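Local coordinates for iron-regulated outer membrane protein (Neisseria meningitidis, PDB 4B7O) that carries iron across the bacterial outer membrane as a TonB-dependent transporter, and is thought to take it up in siderophore-bound form, at residues F137-A142 and M271-R276; L143-S148 and T171-D176; V199-S204 and Y218-E223. All coordinates share one frame; numbering follows the deposited sequence.

Contact 1: residues F137-A142 and M271-R276; sequences FIVDPA and MEDQHR. Unlike the reference sequence in segment 271-276: E272 (reference Lys).
D273 projects from strand 264-276 into the bend of the loop 137-142, and each atom beyond its backbone finds a neighbour there. Its CB lies 3.7 Å from F137 CE1. One bond further, CG meets the rim of the phenyl ring, 3.4 Å from F137 CE1 and close to the ring plane, with the carboxylate turned 79° to that plane. At the tip the two oxygens part company. OD1 stays beside F137 CZ, whereas OD2 reaches the backbone and accepts a weak, bent hydrogen bond from D140 N at 3.0 Å. CG is anti to the backbone N of D273 (chi1 -163°), which carries the carboxylate off the strand and toward the loop. The pairing illustrates how a TonB-dependent transporter seats its plug: the loop belongs to the plug domain, and the strand to the wall of the beta-barrel around it. A water bridges the segments, 2.8 Å from I138 O, weakly bonded to D273 OD2, and at the edge of the H275 imidazole 3.2 Å from NE2. The D140 and D273 carboxylates come within 4.8 Å, OD2 to OD2, which may raise the cost of charging both; D140 OD2 has a hydrogen bond from barrel residue S250. F137 also serves H275: its CE2 sits 3.7 Å above the centre of the imidazole, the two rings inclined at 40° in an oblique pairing. Farther along the loop, V139 CG2 rests 3.8 Å from M271 CE, the methyl end of a thioether chain that V139 meets at about a right angle.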
loop_
_atom_site.group_PDB
_atom_site.type_symbol
_atom_site.label_atom_id
_atom_site.label_comp_id
_atom_site.label_asym_id
_atom_site.label_seq_id
_atom_site.Cartn_x
_atom_site.Cartn_y
_atom_site.Cartn_z
ATOM N N PHE A 137 5.547 4.374 -2.721
ATOM C CA PHE A 137 5.087 4.100 -4.102
ATOM C C PHE A 137 3.870 3.158 -4.119
ATOM O O PHE A 137 3.924 2.059 -3.528
ATOM C CB PHE A 137 6.232 3.462 -4.923
ATOM C CG PHE A 137 6.013 3.525 -6.411
ATOM C CD1 PHE A 137 5.210 2.558 -7.082
ATOM C CD2 PHE A 137 6.588 4.557 -7.167
ATOM C CE1 PHE A 137 4.980 2.649 -8.465
ATOM C CE2 PHE A 137 6.361 4.641 -8.539
ATOM C CZ PHE A 137 5.564 3.690 -9.194
ATOM N N ILE A 138 2.797 3.564 -4.808
ATOM C CA ILE A 138 1.640 2.716 -4.942
ATOM C C ILE A 138 1.493 2.174 -6.350
ATOM O O ILE A 138 1.423 2.937 -7.298
ATOM C CB ILE A 138 0.337 3.451 -4.606
ATOM C CG1 ILE A 138 0.373 3.966 -3.169
ATOM C CG2 ILE A 138 -0.790 2.454 -4.763
ATOM C CD1 ILE A 138 -0.730 4.947 -2.776
ATOM N N VAL A 139 1.377 0.858 -6.487
ATOM C CA VAL A 139 1.419 0.181 -7.814
ATOM C C VAL A 139 0.267 0.562 -8.764
ATOM O O VAL A 139 -0.795 1.003 -8.342
ATOM C CB VAL A 139 1.413 -1.352 -7.646
ATOM C CG1 VAL A 139 0.020 -1.807 -7.221
ATOM C CG2 VAL A 139 1.839 -2.043 -8.930
ATOM N N ASP A 140 0.484 0.382 -10.050
ATOM C CA ASP A 140 -0.455 0.870 -11.016
ATOM C C ASP A 140 -1.372 -0.310 -11.370
ATOM O O ASP A 140 -0.915 -1.355 -11.791
ATOM C CB ASP A 140 0.343 1.400 -12.205
ATOM C CG ASP A 140 -0.496 1.558 -13.454
ATOM O OD1 ASP A 140 -1.702 1.851 -13.326
ATOM O OD2 ASP A 140 0.042 1.343 -14.576
ATOM N N PRO A 141 -2.671 -0.147 -11.191
ATOM C CA PRO A 141 -3.670 -1.199 -11.428
ATOM C C PRO A 141 -3.649 -1.798 -12.794
ATOM O O PRO A 141 -4.150 -2.906 -13.002
ATOM C CB PRO A 141 -5.017 -0.476 -11.228
ATOM C CG PRO A 141 -4.692 0.999 -11.269
ATOM C CD PRO A 141 -3.290 1.093 -10.688
ATOM N N ALA A 142 -3.128 -1.072 -13.762
ATOM C CA ALA A 142 -2.995 -1.665 -15.080
ATOM C C ALA A 142 -2.246 -3.019 -15.055
ATOM O O ALA A 142 -2.520 -3.910 -15.816
ATOM C CB ALA A 142 -2.284 -0.678 -16.011
ATOM N N MET A 271 8.888 -6.453 -13.917
ATOM C CA MET A 271 7.941 -5.369 -13.931
ATOM C C MET A 271 8.608 -4.018 -13.649
ATOM O O MET A 271 9.436 -3.944 -12.738
ATOM C CB MET A 271 6.884 -5.652 -12.874
ATOM C CG MET A 271 6.156 -4.452 -12.352
ATOM S SD MET A 271 4.837 -5.075 -11.260
ATOM C CE MET A 271 5.056 -3.889 -9.910
ATOM N N GLU A 272 8.213 -2.971 -14.395
ATOM C CA GLU A 272 8.572 -1.591 -14.053
ATOM C C GLU A 272 7.383 -0.678 -14.022
ATOM O O GLU A 272 6.514 -0.775 -14.892
ATOM C CB GLU A 272 9.502 -0.983 -15.080
ATOM C CG GLU A 272 10.813 -1.722 -15.166
ATOM C CD GLU A 272 12.027 -0.808 -15.255
ATOM O OE1 GLU A 272 11.951 0.328 -15.849
ATOM O OE2 GLU A 272 13.064 -1.282 -14.728
ATOM N N ASP A 273 7.385 0.246 -13.079
ATOM C CA ASP A 273 6.320 1.206 -12.907
ATOM C C ASP A 273 7.037 2.535 -12.699
ATOM O O ASP A 273 7.813 2.678 -11.761
ATOM C CB ASP A 273 5.522 0.841 -11.666
ATOM C CG ASP A 273 4.165 1.514 -11.609
ATOM O OD1 ASP A 273 3.977 2.644 -12.103
ATOM O OD2 ASP A 273 3.250 0.897 -11.038
ATOM N N GLN A 274 6.799 3.500 -13.559
ATOM C CA GLN A 274 7.598 4.696 -13.526
ATOM C C GLN A 274 6.787 5.970 -13.630
ATOM O O GLN A 274 5.898 6.054 -14.465
ATOM C CB GLN A 274 8.619 4.661 -14.632
ATOM C CG GLN A 274 9.460 5.917 -14.668
ATOM C CD GLN A 274 10.663 5.744 -15.580
ATOM O OE1 GLN A 274 10.570 5.935 -16.771
ATOM N NE2 GLN A 274 11.777 5.381 -15.017
ATOM N N HIS A 275 7.027 6.913 -12.735
ATOM C CA HIS A 275 6.389 8.224 -12.811
ATOM C C HIS A 275 7.411 9.246 -13.221
ATOM O O HIS A 275 8.495 9.284 -12.647
ATOM C CB HIS A 275 5.901 8.675 -11.447
ATOM C CG HIS A 275 4.877 7.779 -10.854
ATOM N ND1 HIS A 275 4.267 8.067 -9.709
ATOM C CD2 HIS A 275 4.354 6.558 -11.287
ATOM C CE1 HIS A 275 3.404 7.108 -9.408
ATOM N NE2 HIS A 275 3.459 6.179 -10.370
ATOM N N ARG A 276 7.065 10.107 -14.178
ATOM C CA ARG A 276 7.966 11.180 -14.548
ATOM C C ARG A 276 7.247 12.505 -14.727
ATOM O O ARG A 276 6.142 12.567 -15.239
ATOM C CB ARG A 276 8.816 10.793 -15.755
ATOM C CG ARG A 276 8.034 10.365 -16.956
ATOM C CD ARG A 276 8.502 9.032 -17.500
ATOM N NE ARG A 276 9.396 9.266 -18.621
ATOM C CZ ARG A 276 10.091 8.318 -19.235
ATOM N NH1 ARG A 276 9.964 7.046 -18.874
ATOM N NH2 ARG A 276 10.894 8.644 -20.233
HETATM O O HOH W 1 1.963 3.401 -10.005
#

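Contact 2: residues L143-S148 and T171-D176; sequences LVKVVS and TVDAQD
K145 and V172 meet through first torsions of the same kind: K145 CG (chi1 69°) and V172 CG1 (chi1 50°) each sit between their own backbone N and carbonyl carbon. The lysine chain is thereby laid along the backbone of 171-172, and the valine methyl turned toward L143. Both residues lie where, in the plug's four-stranded mixed sheet, central strand 144-150 begins beside the end of its antiparallel central neighbour 166-171. K145 and V146 together face K170 in a classic beta bulge, and the chain turns a corner at K145. Next to the bulge V144 and T171 form a non-hydrogen-bonded pair with CA atoms 4.0 Å apart and side chains that diverge. Pairing continues for one more backbone bond, V172 N to L143 O at 2.8 Å and 159°, before segment 171-176 turns off into helix 174-177. Alongside it, K145 CB lies 3.6 Å from V172 CA and K145 CG 3.4 Å from T171 O, so the aliphatic part of the lysine does the packing. Its amine is in an acidic neighbourhood without a salt bridge: K145 NZ remains 4.5 Å from D173 OD2, and D173 OD1 is instead paired with K254 of the barrel, which also bonds T171 OG1. L143 O is approached by more than the amide: T171 CA makes a CH...O contact with it, and V172 CG1 lies only 3.1 Å away.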
loop_
_atom_site.group_PDB
_atom_site.type_symbol
_atom_site.label_atom_id
_atom_site.label_comp_id
_atom_site.label_asym_id
_atom_site.label_seq_id
_atom_site.Cartn_x
_atom_site.Cartn_y
_atom_site.Cartn_z
ATOM N N LEU A 143 -1.294 -3.156 -14.159
ATOM C CA LEU A 143 -0.497 -4.331 -14.091
ATOM C C LEU A 143 -1.145 -5.509 -13.327
ATOM O O LEU A 143 -0.751 -6.669 -13.493
ATOM C CB LEU A 143 0.805 -3.937 -13.398
ATOM C CG LEU A 143 1.740 -2.961 -14.145
ATOM C CD1 LEU A 143 2.853 -2.580 -13.190
ATOM C CD2 LEU A 143 2.317 -3.558 -15.418
ATOM N N VAL A 144 -2.124 -5.217 -12.487
ATOM C CA VAL A 144 -2.588 -6.226 -11.555
ATOM C C VAL A 144 -3.739 -7.079 -12.097
ATOM O O VAL A 144 -4.481 -6.642 -12.961
ATOM C CB VAL A 144 -2.915 -5.598 -10.190
ATOM C CG1 VAL A 144 -1.813 -4.630 -9.818
ATOM C CG2 VAL A 144 -4.254 -4.890 -10.234
ATOM N N LYS A 145 -3.897 -8.291 -11.587
ATOM C CA LYS A 145 -5.075 -9.075 -11.921
ATOM C C LYS A 145 -6.102 -9.099 -10.785
ATOM O O LYS A 145 -7.294 -9.232 -11.012
ATOM C CB LYS A 145 -4.708 -10.479 -12.330
ATOM C CG LYS A 145 -4.162 -11.353 -11.234
ATOM C CD LYS A 145 -4.418 -12.816 -11.589
ATOM C CE LYS A 145 -3.355 -13.721 -10.991
ATOM N NZ LYS A 145 -3.922 -15.019 -10.544
ATOM N N VAL A 146 -5.623 -8.926 -9.570
ATOM C CA VAL A 146 -6.431 -9.084 -8.431
ATOM C C VAL A 146 -5.824 -8.154 -7.372
ATOM O O VAL A 146 -4.605 -8.026 -7.313
ATOM C CB VAL A 146 -6.372 -10.594 -8.059
ATOM C CG1 VAL A 146 -5.351 -10.927 -6.995
ATOM C CG2 VAL A 146 -7.715 -11.087 -7.642
ATOM N N VAL A 147 -6.651 -7.479 -6.576
ATOM C CA VAL A 147 -6.203 -6.739 -5.368
ATOM C C VAL A 147 -7.012 -7.213 -4.156
ATOM O O VAL A 147 -8.226 -7.297 -4.249
ATOM C CB VAL A 147 -6.496 -5.232 -5.499
ATOM C CG1 VAL A 147 -6.082 -4.475 -4.227
ATOM C CG2 VAL A 147 -5.877 -4.643 -6.748
ATOM N N SER A 148 -6.343 -7.534 -3.040
ATOM C CA SER A 148 -6.989 -7.985 -1.776
ATOM C C SER A 148 -6.572 -7.089 -0.594
ATOM O O SER A 148 -5.677 -6.236 -0.759
ATOM C CB SER A 148 -6.648 -9.436 -1.455
ATOM O OG SER A 148 -7.103 -10.325 -2.449
ATOM N N THR A 171 0.081 -9.703 -10.037
ATOM C CA THR A 171 0.190 -9.160 -11.368
ATOM C C THR A 171 -0.627 -10.046 -12.324
ATOM O O THR A 171 -0.890 -11.200 -12.024
ATOM C CB THR A 171 1.674 -9.001 -11.798
ATOM O OG1 THR A 171 2.342 -10.276 -11.722
ATOM C CG2 THR A 171 2.381 -7.993 -10.891
ATOM N N VAL A 172 -1.026 -9.504 -13.458
ATOM C CA VAL A 172 -1.793 -10.279 -14.419
ATOM C C VAL A 172 -0.951 -11.383 -15.091
ATOM O O VAL A 172 0.282 -11.328 -15.119
ATOM C CB VAL A 172 -2.488 -9.324 -15.434
ATOM C CG1 VAL A 172 -1.491 -8.353 -15.992
ATOM C CG2 VAL A 172 -3.131 -10.107 -16.563
ATOM N N ASP A 173 -1.652 -12.395 -15.588
ATOM C CA ASP A 173 -1.139 -13.638 -16.168
ATOM C C ASP A 173 -1.807 -13.777 -17.513
ATOM O O ASP A 173 -2.914 -13.291 -17.721
ATOM C CB ASP A 173 -1.723 -14.812 -15.365
ATOM C CG ASP A 173 -0.840 -15.253 -14.293
ATOM O OD1 ASP A 173 0.155 -14.554 -13.988
ATOM O OD2 ASP A 173 -1.108 -16.329 -13.754
ATOM N N ALA A 174 -1.201 -14.541 -18.393
ATOM C CA ALA A 174 -1.755 -14.800 -19.693
ATOM C C ALA A 174 -3.134 -15.402 -19.552
ATOM O O ALA A 174 -4.041 -15.074 -20.319
ATOM C CB ALA A 174 -0.820 -15.748 -20.468
ATOM N N GLN A 175 -3.283 -16.300 -18.581
ATOM C CA GLN A 175 -4.534 -17.020 -18.330
ATOM C C GLN A 175 -5.715 -16.037 -18.100
ATOM O O GLN A 175 -6.789 -16.217 -18.652
ATOM C CB GLN A 175 -4.322 -18.022 -17.138
ATOM C CG GLN A 175 -5.528 -18.862 -16.703
ATOM C CD GLN A 175 -6.243 -19.567 -17.871
ATOM O OE1 GLN A 175 -7.277 -19.082 -18.377
ATOM N NE2 GLN A 175 -5.679 -20.696 -18.330
ATOM N N ASP A 176 -5.525 -15.026 -17.253
ATOM C CA ASP A 176 -6.521 -13.983 -17.063
ATOM C C ASP A 176 -6.792 -13.137 -18.319
ATOM O O ASP A 176 -7.960 -12.762 -18.563
ATOM C CB ASP A 176 -6.094 -13.073 -15.952
ATOM C CG ASP A 176 -5.655 -13.836 -14.739
ATOM O OD1 ASP A 176 -6.395 -14.783 -14.316
ATOM O OD2 ASP A 176 -4.557 -13.490 -14.211
#

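Contact 3: residues V199-S204 and Y218-E223; sequences VSYGAS and YNRNDE
Y201 and R220 face each other across two antiparallel strands, and the tight part of the contact is built around them. Their backbones form a hydrogen-bonded pair: R220 N reaches Y201 O at 2.7 Å and 176°, almost straight, and Y201 N answers to R220 O. The same pattern joins V199 with D222 and A203 with Y218, while S200 with N221 and G202 with N219 are the intervening non-hydrogen-bonded pairs. Y201 CG stands between its backbone N and carbonyl carbon (chi1 58°), swinging the ring across to the neighbouring strand. There R220 CB lies over one face, 4.2 Å above the plane, and the arginine runs extended toward the phenol. R220 NH1 donates to Y201 OH at 3.0 Å with the oxygen near the guanidinium plane, ring and guanidinium being nearly perpendicular; R220 NE is held by a salt bridge to D247. The face bearing S200, G202, N219 and N221 is also close-packed. G202 lacks a side chain, and N219 ND2 settles 3.5 Å from G202 CA; S200 CB is likewise 3.5 Å from N221 OD1. N219 and N221 extend onto the plug loops at A142 and T83. The tyrosine face loosens away from the Y201-R220 pair, toward V199 at one end and A203 and Y218 at the other. V199 is exposed, A203 and Y218 are partly so, and the rings meet only at 4.3 Å, Y201 CE2 to Y218 CE2. A water spans the two hydroxyls, 2.8 Å from Y218 OH and farther from Y201 OH. Two adjacent strands at 179°, joined by a short turn into a hairpin, with one face toward the plug and the other outward, are the repeating element of the TonB-dependent receptor barrel.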
loop_
_atom_site.group_PDB
_atom_site.type_symbol
_atom_site.label_atom_id
_atom_site.label_comp_id
_atom_site.label_asym_id
_atom_site.label_seq_id
_atom_site.Cartn_x
_atom_site.Cartn_y
_atom_site.Cartn_z
ATOM N N VAL A 199 -4.757 11.391 -20.823
ATOM C CA VAL A 199 -5.072 10.383 -21.802
ATOM C C VAL A 199 -4.224 9.165 -21.512
ATOM O O VAL A 199 -3.065 9.283 -21.144
ATOM C CB VAL A 199 -4.797 10.867 -23.244
ATOM C CG1 VAL A 199 -5.134 12.357 -23.396
ATOM C CG2 VAL A 199 -3.359 10.619 -23.622
ATOM N N SER A 200 -4.785 7.978 -21.670
ATOM C CA SER A 200 -3.972 6.796 -21.379
ATOM C C SER A 200 -4.160 5.767 -22.457
ATOM O O SER A 200 -5.121 5.835 -23.212
ATOM C CB SER A 200 -4.297 6.220 -20.000
ATOM O OG SER A 200 -5.635 5.769 -19.975
ATOM N N TYR A 201 -3.236 4.825 -22.542
ATOM C CA TYR A 201 -3.351 3.766 -23.530
ATOM C C TYR A 201 -2.431 2.678 -23.143
ATOM O O TYR A 201 -1.515 2.902 -22.347
ATOM C CB TYR A 201 -3.026 4.253 -24.941
ATOM C CG TYR A 201 -1.665 4.854 -25.103
ATOM C CD1 TYR A 201 -1.454 6.198 -24.783
ATOM C CD2 TYR A 201 -0.588 4.104 -25.619
ATOM C CE1 TYR A 201 -0.197 6.789 -24.915
ATOM C CE2 TYR A 201 0.680 4.686 -25.775
ATOM C CZ TYR A 201 0.856 6.027 -25.397
ATOM O OH TYR A 201 2.050 6.652 -25.534
ATOM N N GLY A 202 -2.657 1.505 -23.731
ATOM C CA GLY A 202 -1.873 0.368 -23.384
ATOM C C GLY A 202 -2.080 -0.746 -24.356
ATOM O O GLY A 202 -3.049 -0.767 -25.074
ATOM N N ALA A 203 -1.138 -1.672 -24.375
ATOM C CA ALA A 203 -1.264 -2.815 -25.223
ATOM C C ALA A 203 -0.670 -4.038 -24.527
ATOM O O ALA A 203 0.336 -3.981 -23.784
ATOM C CB ALA A 203 -0.550 -2.570 -26.519
ATOM N N SER A 204 -1.290 -5.167 -24.771
ATOM C CA SER A 204 -0.750 -6.380 -24.248
ATOM C C SER A 204 -0.748 -7.501 -25.291
ATOM O O SER A 204 -1.664 -7.560 -26.131
ATOM C CB SER A 204 -1.520 -6.768 -22.982
ATOM O OG SER A 204 -0.777 -7.774 -22.325
ATOM N N TYR A 218 2.337 -3.343 -21.793
ATOM C CA TYR A 218 2.796 -1.990 -21.723
ATOM C C TYR A 218 1.612 -1.049 -21.452
ATOM O O TYR A 218 0.550 -1.202 -22.060
ATOM C CB TYR A 218 3.440 -1.614 -23.067
ATOM C CG TYR A 218 3.853 -0.166 -23.083
ATOM C CD1 TYR A 218 4.961 0.276 -22.328
ATOM C CD2 TYR A 218 3.130 0.774 -23.806
ATOM C CE1 TYR A 218 5.336 1.611 -22.310
ATOM C CE2 TYR A 218 3.512 2.117 -23.804
ATOM C CZ TYR A 218 4.617 2.523 -23.053
ATOM O OH TYR A 218 4.978 3.849 -23.050
ATOM N N ASN A 219 1.805 -0.041 -20.619
ATOM C CA ASN A 219 0.724 0.891 -20.338
ATOM C C ASN A 219 1.245 2.286 -20.067
ATOM O O ASN A 219 2.217 2.491 -19.325
ATOM C CB ASN A 219 -0.128 0.418 -19.150
ATOM C CG ASN A 219 -1.591 0.825 -19.290
ATOM O OD1 ASN A 219 -2.035 1.911 -18.806
ATOM N ND2 ASN A 219 -2.362 -0.031 -19.985
ATOM N N ARG A 220 0.606 3.275 -20.650
ATOM C CA ARG A 220 1.032 4.591 -20.325
ATOM C C ARG A 220 -0.134 5.448 -19.964
ATOM O O ARG A 220 -1.194 5.306 -20.506
ATOM C CB ARG A 220 1.863 5.189 -21.430
ATOM C CG ARG A 220 1.821 6.700 -21.444
ATOM C CD ARG A 220 2.727 7.225 -22.524
ATOM N NE ARG A 220 3.211 8.585 -22.278
ATOM C CZ ARG A 220 3.112 9.574 -23.176
ATOM N NH1 ARG A 220 2.519 9.341 -24.352
ATOM N NH2 ARG A 220 3.590 10.792 -22.907
ATOM N N ASN A 221 0.047 6.306 -18.979
ATOM C CA ASN A 221 -1.001 7.206 -18.610
ATOM C C ASN A 221 -0.436 8.599 -18.421
ATOM O O ASN A 221 0.350 8.849 -17.497
ATOM C CB ASN A 221 -1.738 6.737 -17.363
ATOM C CG ASN A 221 -2.763 7.761 -16.872
ATOM O OD1 ASN A 221 -3.320 8.580 -17.644
ATOM N ND2 ASN A 221 -3.014 7.734 -15.576
ATOM N N ASP A 222 -0.801 9.500 -19.323
ATOM C CA ASP A 222 -0.171 10.794 -19.287
ATOM C C ASP A 222 -1.073 11.831 -18.669
ATOM O O ASP A 222 -2.071 12.219 -19.243
ATOM C CB ASP A 222 0.242 11.206 -20.688
ATOM C CG ASP A 222 1.028 12.495 -20.689
ATOM O OD1 ASP A 222 1.473 12.916 -19.592
ATOM O OD2 ASP A 222 1.181 13.092 -21.784
ATOM N N GLU A 223 -0.801 12.271 -17.464
ATOM C CA GLU A 223 -1.837 13.147 -16.899
ATOM C C GLU A 223 -1.359 14.567 -16.711
ATOM O O GLU A 223 -0.297 14.777 -16.182
ATOM C CB GLU A 223 -2.366 12.602 -15.574
ATOM C CG GLU A 223 -3.059 11.244 -15.634
ATOM C CD GLU A 223 -3.333 10.693 -14.239
ATOM O OE1 GLU A 223 -2.389 10.753 -13.398
ATOM O OE2 GLU A 223 -4.481 10.225 -13.972
HETATM O O HOH W 2 5.005 5.442 -25.389
#

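In the fold
Contact 1 is where plug meets barrel wall, contact 2 lies within the plug at two central strand ends and contact 3 within the wall. In sequence, both other contacts are nested inside the loop that contact 1 closes. In space, contact 1 has its centre 14 Å from that of contact 2 and 11 Å from that of contact 3. It touches both: M271 SD packs on L143 CD1 at 3.7 Å, and A142 CB on N219 CG at 3.7 Å. Contacts 2 and 3 do not meet, their nearest atoms being about 6 Å apart. Strand 246-259 serves all three; its S250 touches both L143 and N219 and bonds D140. No iron or siderophore is present in this apoprotein.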